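Local coordinates for DNA repair protein RAD7 (Saccharomyces cerevisiae, PDB 5ZB2) that works in global genome nucleotide excision repair, helping to remove UV lesions, bulky adducts and cross-links from nontranscribed DNA as part of a complex with RAD16 and ABF1, at residues 71-85 against 95-109. Sequence-based numbering, arbitrary orientation.
With 9FO (3,6,9,12,15,18,21,24,27,30,33,36,39,42,45,48,51,54,57-nonadecaoxanonapentacontane-1,59-diol), chain K; GOL (glycerol), chain D.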
loop_
_atom_site.group_PDB
_atom_site.type_symbol
_atom_site.label_atom_id
_atom_site.label_comp_id
_atom_site.label_asym_id
_atom_site.label_seq_id
_atom_site.Cartn_x
_atom_site.Cartn_y
_atom_site.Cartn_z
ATOM N N PHE A 71 7.253 -8.346 -13.707
ATOM C CA PHE A 71 8.613 -7.874 -13.495
ATOM C C PHE A 71 9.084 -8.041 -12.056
ATOM O O PHE A 71 10.142 -7.512 -11.698
ATOM C CB PHE A 71 8.715 -6.402 -13.904
ATOM C CG PHE A 71 8.260 -6.130 -15.305
ATOM C CD1 PHE A 71 6.925 -5.887 -15.580
ATOM C CD2 PHE A 71 9.167 -6.112 -16.351
ATOM C CE1 PHE A 71 6.505 -5.637 -16.870
ATOM C CE2 PHE A 71 8.750 -5.862 -17.643
ATOM C CZ PHE A 71 7.421 -5.624 -17.902
ATOM N N LEU A 72 8.339 -8.762 -11.223
ATOM C CA LEU A 72 8.638 -8.846 -9.801
ATOM C C LEU A 72 9.436 -10.104 -9.475
ATOM O O LEU A 72 9.281 -11.151 -10.111
ATOM C CB LEU A 72 7.351 -8.822 -8.973
ATOM C CG LEU A 72 6.491 -7.559 -9.074
ATOM C CD1 LEU A 72 5.260 -7.683 -8.185
ATOM C CD2 LEU A 72 7.278 -6.310 -8.709
ATOM N N LYS A 73 10.292 -9.986 -8.460
ATOM C CA LYS A 73 11.129 -11.086 -7.982
ATOM C C LYS A 73 11.984 -11.670 -9.109
ATOM O O LYS A 73 11.956 -12.868 -9.395
ATOM C CB LYS A 73 10.269 -12.170 -7.323
ATOM C CG LYS A 73 9.646 -11.765 -5.985
ATOM C CD LYS A 73 10.680 -11.254 -4.978
ATOM C CE LYS A 73 11.821 -12.238 -4.756
ATOM N NZ LYS A 73 12.862 -11.683 -3.841
ATOM N N THR A 74 12.754 -10.791 -9.745
ATOM C CA THR A 74 13.769 -11.177 -10.714
ATOM C C THR A 74 15.128 -10.694 -10.223
ATOM O O THR A 74 15.227 -9.902 -9.283
ATOM C CB THR A 74 13.475 -10.597 -12.105
ATOM O OG1 THR A 74 13.831 -9.209 -12.138
ATOM C CG2 THR A 74 11.997 -10.746 -12.457
ATOM N N ASP A 75 16.188 -11.183 -10.865
ATOM C CA ASP A 75 17.538 -10.716 -10.578
ATOM C C ASP A 75 17.974 -9.595 -11.517
ATOM O O ASP A 75 19.176 -9.354 -11.671
ATOM C CB ASP A 75 18.531 -11.883 -10.639
ATOM C CG ASP A 75 18.553 -12.566 -11.990
ATOM O OD1 ASP A 75 17.494 -12.625 -12.642
ATOM O OD2 ASP A 75 19.631 -13.049 -12.397
ATOM N N LEU A 76 17.021 -8.909 -12.142
ATOM C CA LEU A 76 17.344 -7.824 -13.057
ATOM C C LEU A 76 17.977 -6.661 -12.299
ATOM O O LEU A 76 17.612 -6.367 -11.157
ATOM C CB LEU A 76 16.078 -7.366 -13.783
ATOM C CG LEU A 76 16.225 -6.330 -14.899
ATOM C CD1 LEU A 76 17.092 -6.853 -16.031
ATOM C CD2 LEU A 76 14.853 -5.934 -15.421
ATOM N N LYS A 77 18.937 -5.999 -12.941
ATOM C CA LYS A 77 19.666 -4.889 -12.332
ATOM C C LYS A 77 19.306 -3.536 -12.920
ATOM O O LYS A 77 19.264 -2.545 -12.190
ATOM C CB LYS A 77 21.175 -5.117 -12.473
ATOM C CG LYS A 77 21.691 -6.308 -11.675
ATOM C CD LYS A 77 22.931 -6.923 -12.305
ATOM C CE LYS A 77 24.117 -5.974 -12.281
ATOM N NZ LYS A 77 24.598 -5.712 -10.896
ATOM N N ARG A 78 19.042 -3.469 -14.222
ATOM C CA ARG A 78 18.701 -2.225 -14.901
ATOM C C ARG A 78 17.313 -2.369 -15.509
ATOM O O ARG A 78 17.101 -3.211 -16.386
ATOM C CB ARG A 78 19.733 -1.893 -15.980
ATOM C CG ARG A 78 21.161 -1.791 -15.452
ATOM C CD ARG A 78 22.155 -1.520 -16.571
ATOM N NE ARG A 78 22.163 -2.588 -17.569
ATOM C CZ ARG A 78 22.880 -2.565 -18.689
ATOM N NH1 ARG A 78 23.656 -1.525 -18.967
ATOM N NH2 ARG A 78 22.820 -3.584 -19.534
ATOM N N LEU A 79 16.376 -1.549 -15.040
ATOM C CA LEU A 79 14.994 -1.586 -15.496
ATOM C C LEU A 79 14.588 -0.211 -16.005
ATOM O O LEU A 79 14.861 0.803 -15.353
ATOM C CB LEU A 79 14.052 -2.030 -14.368
ATOM C CG LEU A 79 12.559 -2.040 -14.709
ATOM C CD1 LEU A 79 12.257 -3.031 -15.826
ATOM C CD2 LEU A 79 11.733 -2.354 -13.468
ATOM N N THR A 80 13.927 -0.188 -17.162
ATOM C CA THR A 80 13.394 1.031 -17.758
ATOM C C THR A 80 11.911 0.833 -18.035
ATOM O O THR A 80 11.522 -0.157 -18.661
ATOM C CB THR A 80 14.129 1.384 -19.063
ATOM O OG1 THR A 80 15.501 1.669 -18.778
ATOM C CG2 THR A 80 13.497 2.594 -19.749
ATOM N N PHE A 81 11.090 1.772 -17.555
ATOM C CA PHE A 81 9.658 1.825 -17.852
ATOM C C PHE A 81 9.402 3.108 -18.632
ATOM O O PHE A 81 9.573 4.207 -18.094
ATOM C CB PHE A 81 8.813 1.803 -16.573
ATOM C CG PHE A 81 8.658 0.440 -15.938
ATOM C CD1 PHE A 81 8.961 -0.725 -16.627
ATOM C CD2 PHE A 81 8.175 0.335 -14.641
ATOM C CE1 PHE A 81 8.796 -1.964 -16.027
ATOM C CE2 PHE A 81 8.009 -0.898 -14.041
ATOM C CZ PHE A 81 8.320 -2.049 -14.734
ATOM N N SER A 82 8.980 2.971 -19.893
ATOM C CA SER A 82 8.825 4.131 -20.764
ATOM C C SER A 82 7.538 4.908 -20.505
ATOM O O SER A 82 7.469 6.093 -20.850
ATOM C CB SER A 82 8.873 3.694 -22.232
ATOM O OG SER A 82 10.147 3.163 -22.556
ATOM N N ASP A 83 6.521 4.283 -19.913
ATOM C CA ASP A 83 5.282 4.995 -19.586
ATOM C C ASP A 83 4.691 4.350 -18.336
ATOM O O ASP A 83 4.053 3.299 -18.430
ATOM C CB ASP A 83 4.297 4.955 -20.747
ATOM C CG ASP A 83 3.020 5.738 -20.462
ATOM O OD1 ASP A 83 2.713 5.987 -19.276
ATOM O OD2 ASP A 83 2.316 6.099 -21.426
ATOM N N CYS A 84 4.897 4.996 -17.184
ATOM C CA CYS A 84 4.397 4.534 -15.894
ATOM C C CYS A 84 3.097 5.205 -15.484
ATOM O O CYS A 84 2.698 5.084 -14.322
ATOM C CB CYS A 84 5.425 4.800 -14.793
ATOM S SG CYS A 84 7.075 4.243 -15.122
ATOM N N SER A 85 2.450 5.938 -16.393
ATOM C CA SER A 85 1.329 6.791 -16.005
ATOM C C SER A 85 0.301 6.040 -15.167
ATOM O O SER A 85 -0.259 6.596 -14.216
ATOM C CB SER A 85 0.669 7.385 -17.250
ATOM O OG SER A 85 1.509 8.351 -17.847
ATOM N N LEU A 95 7.146 -2.709 -6.345
ATOM C CA LEU A 95 8.347 -2.891 -7.154
ATOM C C LEU A 95 9.601 -2.807 -6.290
ATOM O O LEU A 95 10.482 -3.671 -6.363
ATOM C CB LEU A 95 8.381 -1.838 -8.265
ATOM C CG LEU A 95 9.629 -1.820 -9.153
ATOM C CD1 LEU A 95 9.692 -3.080 -10.007
ATOM C CD2 LEU A 95 9.651 -0.569 -10.017
ATOM N N ALA A 96 9.693 -1.771 -5.455
ATOM C CA ALA A 96 10.870 -1.611 -4.607
ATOM C C ALA A 96 11.035 -2.791 -3.658
ATOM O O ALA A 96 12.158 -3.245 -3.411
ATOM C CB ALA A 96 10.778 -0.305 -3.817
ATOM N N ILE A 97 9.929 -3.302 -3.113
ATOM C CA ILE A 97 10.018 -4.403 -2.158
ATOM C C ILE A 97 10.513 -5.671 -2.845
ATOM O O ILE A 97 11.295 -6.437 -2.267
ATOM C CB ILE A 97 8.653 -4.617 -1.474
ATOM C CG1 ILE A 97 8.320 -3.435 -0.555
ATOM C CG2 ILE A 97 8.616 -5.927 -0.691
ATOM C CD1 ILE A 97 9.298 -3.216 0.590
ATOM N N PHE A 98 10.086 -5.907 -4.087
ATOM C CA PHE A 98 10.310 -7.182 -4.758
ATOM C C PHE A 98 11.377 -7.115 -5.852
ATOM O O PHE A 98 11.457 -8.028 -6.680
ATOM C CB PHE A 98 8.994 -7.692 -5.349
ATOM C CG PHE A 98 8.034 -8.243 -4.328
ATOM C CD1 PHE A 98 8.465 -9.119 -3.346
ATOM C CD2 PHE A 98 6.692 -7.896 -4.362
ATOM C CE1 PHE A 98 7.582 -9.632 -2.416
ATOM C CE2 PHE A 98 5.807 -8.405 -3.432
ATOM C CZ PHE A 98 6.252 -9.273 -2.460
ATOM N N SER A 99 12.212 -6.074 -5.871
ATOM C CA SER A 99 13.286 -5.957 -6.863
ATOM C C SER A 99 14.556 -5.447 -6.195
ATOM O O SER A 99 15.146 -4.450 -6.622
ATOM C CB SER A 99 12.869 -5.037 -8.011
ATOM O OG SER A 99 11.774 -5.576 -8.724
ATOM N N PRO A 100 15.027 -6.136 -5.153
ATOM C CA PRO A 100 16.155 -5.602 -4.374
ATOM C C PRO A 100 17.465 -5.522 -5.145
ATOM O O PRO A 100 18.378 -4.816 -4.699
ATOM C CB PRO A 100 16.260 -6.583 -3.197
ATOM C CG PRO A 100 15.675 -7.857 -3.716
ATOM C CD PRO A 100 14.580 -7.451 -4.661
ATOM N N HIS A 101 17.597 -6.209 -6.276
ATOM C CA HIS A 101 18.859 -6.238 -7.007
ATOM C C HIS A 101 19.031 -5.054 -7.951
ATOM O O HIS A 101 20.011 -5.018 -8.700
ATOM C CB HIS A 101 18.976 -7.545 -7.796
ATOM C CG HIS A 101 18.851 -8.772 -6.948
ATOM N ND1 HIS A 101 19.925 -9.337 -6.295
ATOM C CD2 HIS A 101 17.777 -9.538 -6.640
ATOM C CE1 HIS A 101 19.518 -10.399 -5.623
ATOM N NE2 HIS A 101 18.219 -10.543 -5.815
ATOM N N LEU A 102 18.118 -4.085 -7.930
ATOM C CA LEU A 102 18.171 -2.989 -8.888
ATOM C C LEU A 102 19.301 -2.022 -8.558
ATOM O O LEU A 102 19.520 -1.656 -7.398
ATOM C CB LEU A 102 16.840 -2.236 -8.917
ATOM C CG LEU A 102 15.666 -2.926 -9.616
ATOM C CD1 LEU A 102 14.386 -2.129 -9.413
ATOM C CD2 LEU A 102 15.941 -3.113 -11.101
ATOM N N THR A 103 20.024 -1.614 -9.593
ATOM C CA THR A 103 21.025 -0.562 -9.501
ATOM C C THR A 103 20.692 0.650 -10.354
ATOM O O THR A 103 21.124 1.758 -10.026
ATOM C CB THR A 103 22.404 -1.091 -9.926
ATOM O OG1 THR A 103 22.365 -1.480 -11.306
ATOM C CG2 THR A 103 22.798 -2.286 -9.079
ATOM N N GLU A 104 19.934 0.468 -11.431
ATOM C CA GLU A 104 19.541 1.551 -12.319
ATOM C C GLU A 104 18.054 1.428 -12.593
ATOM O O GLU A 104 17.576 0.349 -12.960
ATOM C CB GLU A 104 20.328 1.507 -13.631
ATOM C CG GLU A 104 21.834 1.411 -13.430
ATOM C CD GLU A 104 22.610 1.556 -14.723
ATOM O OE1 GLU A 104 21.977 1.641 -15.799
ATOM O OE2 GLU A 104 23.856 1.586 -14.655
ATOM N N LEU A 105 17.327 2.529 -12.415
ATOM C CA LEU A 105 15.883 2.536 -12.599
ATOM C C LEU A 105 15.478 3.809 -13.321
ATOM O O LEU A 105 15.883 4.908 -12.929
ATOM C CB LEU A 105 15.151 2.433 -11.255
ATOM C CG LEU A 105 13.623 2.383 -11.318
ATOM C CD1 LEU A 105 13.143 1.126 -12.028
ATOM C CD2 LEU A 105 13.050 2.456 -9.918
ATOM N N SER A 106 14.688 3.655 -14.378
ATOM C CA SER A 106 14.165 4.780 -15.138
ATOM C C SER A 106 12.648 4.692 -15.142
ATOM O O SER A 106 12.085 3.713 -15.646
ATOM C CB SER A 106 14.712 4.784 -16.564
ATOM O OG SER A 106 14.141 5.842 -17.313
ATOM N N LEU A 107 11.995 5.712 -14.586
ATOM C CA LEU A 107 10.536 5.787 -14.493
ATOM C C LEU A 107 10.084 6.999 -15.301
ATOM O O LEU A 107 10.166 8.138 -14.828
ATOM C CB LEU A 107 10.084 5.886 -13.035
ATOM C CG LEU A 107 10.566 4.770 -12.104
ATOM C CD1 LEU A 107 10.121 5.007 -10.660
ATOM C CD2 LEU A 107 10.077 3.414 -12.593
ATOM N N GLN A 108 9.610 6.756 -16.517
ATOM C CA GLN A 108 9.200 7.819 -17.426
ATOM C C GLN A 108 7.683 7.963 -17.385
ATOM O O GLN A 108 6.956 6.967 -17.461
ATOM C CB GLN A 108 9.675 7.525 -18.851
ATOM C CG GLN A 108 11.178 7.253 -18.974
ATOM C CD GLN A 108 12.030 8.475 -18.669
ATOM O OE1 GLN A 108 11.888 9.524 -19.298
ATOM N NE2 GLN A 108 12.925 8.341 -17.699
ATOM N N MET A 109 7.210 9.203 -17.256
ATOM C CA MET A 109 5.783 9.486 -17.117
ATOM C C MET A 109 5.239 8.855 -15.835
ATOM O O MET A 109 4.272 8.089 -15.849
ATOM C CB MET A 109 5.006 9.006 -18.347
ATOM C CG MET A 109 5.567 9.522 -19.673
ATOM S SD MET A 109 4.633 8.975 -21.120
ATOM C CE MET A 109 3.079 9.831 -20.862
HETATM O OAA 9FO K . 6.671 -3.326 9.184
HETATM C CAB 9FO K . 6.575 -4.167 8.070
HETATM C CAC 9FO K . 5.517 -5.239 8.328
HETATM O OAD 9FO K . 5.705 -6.320 7.460
HETATM C CAE 9FO K . 5.281 -6.104 6.146
HETATM C CAF 9FO K . 5.893 -7.170 5.238
HETATM O OAG 9FO K . 6.045 -6.654 3.948
HETATM C CAH 9FO K . 7.163 -5.827 3.788
HETATM C CAI 9FO K . 6.767 -4.645 2.914
HETATM O OAJ 9FO K . 6.183 -3.675 3.733
HETATM C CAK 9FO K . 5.096 -3.008 3.159
HETATM C CAL 9FO K . 4.337 -2.257 4.249
HETATM O OAM 9FO K . 2.962 -2.461 4.089
HETATM C CAN 9FO K . 2.264 -2.586 5.293
HETATM C CAO 9FO K . 2.454 -3.994 5.837
HETATM O OAP 9FO K . 1.211 -4.627 5.950
HETATM C CAQ 9FO K . 1.300 -5.991 6.235
HETATM C CAR 9FO K . 1.628 -6.744 4.953
HETATM O OAS 9FO K . 1.382 -8.108 5.117
HETATM C CAT 9FO K . 2.274 -8.933 4.422
HETATM C CAU 9FO K . 2.141 -8.745 2.910
HETATM O OAV 9FO K . 3.382 -8.378 2.381
HETATM C CAW 9FO K . 3.347 -8.024 1.029
HETATM C CAX 9FO K . 4.733 -7.552 0.595
HETATM O OAY 9FO K . 4.783 -6.153 0.561
HETATM C CAZ 9FO K . 4.172 -5.567 -0.555
HETATM C CBA 9FO K . 4.530 -4.084 -0.604
HETATM O OBB 9FO K . 3.374 -3.298 -0.642
HETATM C CBC 9FO K . 2.918 -2.834 0.597
HETATM C CBD 9FO K . 1.812 -1.812 0.352
HETATM O OBE 9FO K . 0.611 -2.486 0.128
HETATM C CBF 9FO K . -0.122 -1.958 -0.935
HETATM C CBG 9FO K . -1.452 -2.694 -1.047
HETATM O OBH 9FO K . -1.359 -3.918 -0.366
HETATM C CBI 9FO K . -2.218 -4.920 -0.840
HETATM C CBJ 9FO K . -1.667 -6.294 -0.467
HETATM O OBK 9FO K . -1.835 -7.158 -1.559
HETATM C CBL 9FO K . -0.741 -7.987 -1.843
HETATM C CBM 9FO K . -0.808 -8.416 -3.305
HETATM O OBN 9FO K . 0.393 -9.033 -3.669
HETATM C CBO 9FO K . 1.343 -8.179 -4.238
HETATM C CBP 9FO K . 1.032 -7.941 -5.717
HETATM O OBQ 9FO K . 1.549 -6.689 -6.068
HETATM C CBR 9FO K . 0.918 -6.028 -7.128
HETATM C CBS 9FO K . 1.156 -4.536 -6.928
HETATM O OBT 9FO K . -0.050 -3.853 -7.111
HETATM C CBU 9FO K . -0.185 -2.694 -6.338
HETATM C CBV 9FO K . -1.666 -2.359 -6.217
HETATM O OBW 9FO K . -2.195 -3.065 -5.134
HETATM C CBX 9FO K . -3.569 -2.877 -4.946
HETATM C CBY 9FO K . -4.115 -3.966 -4.026
HETATM O OBZ 9FO K . -3.614 -5.217 -4.406
HETATM C CCA 9FO K . -4.603 -6.194 -4.572
HETATM C CCB 9FO K . -3.952 -7.574 -4.621
HETATM O OCC 9FO K . -3.579 -7.942 -5.919
HETATM C CCD 9FO K . -2.606 -7.153 -6.543
HETATM C CCE 9FO K . -3.329 -6.113 -7.396
HETATM O OCF 9FO K . -2.819 -6.089 -8.698
HETATM C CCG 9FO K . -3.146 -4.935 -9.423
HETATM C CCH 9FO K . -4.638 -4.615 -9.304
HETATM O OCI 9FO K . -5.039 -3.825 -10.389
HETATM C C1 GOL D . 3.402 12.556 -16.860
HETATM O O1 GOL D . 3.872 12.844 -18.154
HETATM C C2 GOL D . 2.317 11.496 -16.974
HETATM O O2 GOL D . 2.670 10.374 -16.197
HETATM C C3 GOL D . 0.998 12.059 -16.467
HETATM O O3 GOL D . 0.081 11.005 -16.312
HETATM O O HOH W 1 12.344 -8.006 -10.343
HETATM O O HOH W 2 12.166 -9.017 -2.495
HETATM O O HOH W 3 15.879 -7.258 -8.871
#
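Two successive leucine-rich repeat strands, 78-81 and 104-108, pair in parallel here at the N-terminal end of the solenoid, with Leu79 beside Leu105 and Phe81 beside Leu107. Lys77 O starts the pairing by taking two backbone donors, Thr103 N at 2.9 Å, lying in the carbonyl plane on a lone pair, and Glu104 N at 3.2 Å. Bonds then run between the strands as far as Cys84 N to Gln108 O (2.9 Å).

On the inward face, with chi1 at 177°, Leu79 CG lies opposite the backbone N, and CD2 reaches Leu95 CD1 of helix 89-98 tip to tip at 4.1 Å, while Leu105 CD1 packs alongside. The Phe81 ring has Leu79 CG over one face, offset toward the rim, and runs side by side with Leu107. On the other face Arg78 and Glu104 point the same way; Arg78 CD lies 3.3 Å from Glu104 OE1, but the charged ends do not meet, Arg78 NE staying 4.6 Å from Glu104 OE1, and the guanidinium and carboxylate planes are turned 66° apart.

Past the strands, Asp83 OD1 accepts from Ser85 N (2.9 Å), an Asx turn, and the carboxylate lies against Met109 SD. With an alanine in place of Asp83, Ser85 N would probably lose this acceptor, leaving the turn less firmly set, and Met109 SD the group it rests on. At the other end, Lys73 N donates a hydrogen bond to Phe98 O, and Lys73 CD comes 3.5 Å from Phe98 CD1; the ammonium goes on to a salt bridge with Asp28.

Helix 8-41 packs on Leu72 and Lys73 through Phe35, helix 50-59 covers Phe71 and Phe81 through Ala54, and strand 130-134 continues the parallel pairing beyond 104-108.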